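Local structure of papain-like protease (Human betacoronavirus 2c EMC/2012, 4RNA) at residues P133-A138 with I151-A156. The protein is the papain-like cysteine protease of the MERS coronavirus and probably cleaves the viral polyprotein and removes ubiquitin from host proteins. Sequence-based numbering, arbitrary orientation.
Sequences PALQHA and IALIMA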
loop_
_atom_site.group_PDB
_atom_site.type_symbol
_atom_site.label_atom_id
_atom_site.label_comp_id
_atom_site.label_asym_id
_atom_site.label_seq_id
_atom_site.Cartn_x
_atom_site.Cartn_y
_atom_site.Cartn_z
ATOM N N PRO A 133 10.208 -12.847 -7.757
ATOM C CA PRO A 133 10.891 -14.028 -7.223
ATOM C C PRO A 133 10.829 -14.211 -5.724
ATOM O O PRO A 133 10.667 -15.347 -5.267
ATOM C CB PRO A 133 12.334 -13.828 -7.688
ATOM C CG PRO A 133 12.188 -13.081 -8.992
ATOM C CD PRO A 133 10.990 -12.190 -8.857
ATOM N N ALA A 134 10.940 -13.131 -4.948
ATOM C CA ALA A 134 10.915 -13.335 -3.501
ATOM C C ALA A 134 9.602 -13.919 -3.079
ATOM O O ALA A 134 9.549 -14.755 -2.157
ATOM C CB ALA A 134 11.167 -12.013 -2.782
ATOM N N LEU A 135 8.506 -13.418 -3.664
ATOM C CA LEU A 135 7.158 -13.916 -3.295
ATOM C C LEU A 135 6.953 -15.370 -3.721
ATOM O O LEU A 135 6.426 -16.137 -2.996
ATOM C CB LEU A 135 6.052 -13.077 -3.930
ATOM C CG LEU A 135 5.340 -12.099 -3.048
ATOM C CD1 LEU A 135 4.292 -11.325 -3.894
ATOM C CD2 LEU A 135 4.765 -12.771 -1.796
ATOM N N GLN A 136 7.378 -15.732 -4.933
ATOM C CA GLN A 136 7.267 -17.116 -5.399
ATOM C C GLN A 136 8.071 -18.049 -4.509
ATOM O O GLN A 136 7.555 -19.084 -4.030
ATOM C CB GLN A 136 7.788 -17.209 -6.848
ATOM C CG GLN A 136 7.442 -18.543 -7.588
ATOM C CD GLN A 136 5.993 -19.010 -7.419
ATOM O OE1 GLN A 136 5.061 -18.203 -7.257
ATOM N NE2 GLN A 136 5.799 -20.338 -7.387
ATOM N N HIS A 137 9.301 -17.629 -4.176
ATOM C CA HIS A 137 10.161 -18.476 -3.388
ATOM C C HIS A 137 9.516 -18.591 -2.025
ATOM O O HIS A 137 9.384 -19.685 -1.469
ATOM C CB HIS A 137 11.596 -17.925 -3.361
ATOM C CG HIS A 137 12.527 -18.736 -2.514
ATOM N ND1 HIS A 137 12.723 -18.477 -1.208
ATOM C CD2 HIS A 137 13.286 -19.866 -2.809
ATOM C CE1 HIS A 137 13.591 -19.378 -0.691
ATOM N NE2 HIS A 137 13.932 -20.227 -1.669
ATOM N N ALA A 138 9.023 -17.486 -1.481
ATOM C CA ALA A 138 8.400 -17.608 -0.117
ATOM C C ALA A 138 7.106 -18.462 -0.095
ATOM O O ALA A 138 6.718 -19.029 1.000
ATOM C CB ALA A 138 8.072 -16.208 0.449
ATOM N N ILE A 151 4.272 -14.661 4.907
ATOM C CA ILE A 151 3.436 -13.801 5.670
ATOM C C ILE A 151 4.086 -12.409 5.809
ATOM O O ILE A 151 3.381 -11.400 5.605
ATOM C CB ILE A 151 3.144 -14.362 7.061
ATOM C CG1 ILE A 151 2.337 -15.670 6.967
ATOM C CG2 ILE A 151 2.416 -13.309 7.851
ATOM C CD1 ILE A 151 2.478 -16.459 8.244
ATOM N N ALA A 152 5.387 -12.326 6.145
ATOM C CA ALA A 152 6.052 -11.011 6.295
ATOM C C ALA A 152 6.067 -10.250 4.949
ATOM O O ALA A 152 5.862 -9.042 4.878
ATOM C CB ALA A 152 7.481 -11.172 6.866
ATOM N N LEU A 153 6.247 -10.977 3.868
ATOM C CA LEU A 153 6.162 -10.326 2.587
ATOM C C LEU A 153 4.773 -9.774 2.186
ATOM O O LEU A 153 4.672 -8.660 1.659
ATOM C CB LEU A 153 6.653 -11.266 1.504
ATOM C CG LEU A 153 8.179 -11.417 1.331
ATOM C CD1 LEU A 153 8.438 -12.429 0.228
ATOM C CD2 LEU A 153 8.904 -10.110 1.009
ATOM N N ILE A 154 3.702 -10.555 2.411
ATOM C CA ILE A 154 2.353 -10.091 2.179
ATOM C C ILE A 154 2.164 -8.832 2.993
ATOM O O ILE A 154 1.644 -7.853 2.464
ATOM C CB ILE A 154 1.290 -11.171 2.573
ATOM C CG1 ILE A 154 1.288 -12.316 1.585
ATOM C CG2 ILE A 154 -0.109 -10.573 2.748
ATOM C CD1 ILE A 154 0.289 -13.363 2.056
ATOM N N MET A 155 2.535 -8.839 4.267
ATOM C CA MET A 155 2.411 -7.643 5.081
ATOM C C MET A 155 3.231 -6.417 4.549
ATOM O O MET A 155 2.733 -5.255 4.563
ATOM C CB MET A 155 2.791 -7.985 6.526
ATOM C CG MET A 155 1.717 -8.824 7.150
ATOM S SD MET A 155 2.250 -9.264 8.800
ATOM C CE MET A 155 1.543 -7.880 9.701
ATOM N N ALA A 156 4.446 -6.677 4.043
ATOM C CA ALA A 156 5.326 -5.617 3.537
ATOM C C ALA A 156 4.758 -5.037 2.264
ATOM O O ALA A 156 4.532 -3.801 2.176
ATOM C CB ALA A 156 6.774 -6.118 3.368
#
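L153 reaches across from helix 148-158 and sets one methyl, CD1, against the surface of helix 133-143. The side chains meet through apolar atoms only, and L153 contributes the most to the contact. L153 CD1 lies 3.8 Å from A138 CB and 4.1 Å from A134 CB. A134 and A138 are one helical turn apart and both point toward the other helix, so the methyl sits over the short side chains of successive turns. It also comes down on the backbone between them, 3.5 Å from A134 O. That oxygen is bonded to A138 N within its own helix, so the methyl meets a satisfied carbonyl.

L135 meets L153 nearer the backbone, its CD2 lying 4.1 Å from L153 CB. The two leucines run past each other in opposite directions. In L153, CG stands opposite the carbonyl carbon (chi1 -79°), and CD1 is anti to CA (chi2 178°), which carries that methyl out toward the alanines.

All four touching residues are buried. F85 of helix 81-92 also packs on L153, while F150 and Y157 of helix 148-158 pack on L135. A152, M155 and A156 touch helix 81-92, and I151, I154 and M155 touch helix 115-122.

The segment axes approach to 10.1 Å at 145° between their N-to-C directions. The two small alanine side chains of one helix face the longer leucine of the next, with L135 beside it. This is a roughly antiparallel helix pair, joined by the four-residue loop 144-147, in the helical region that corresponds to the thumb of the coronavirus papain-like protease fold.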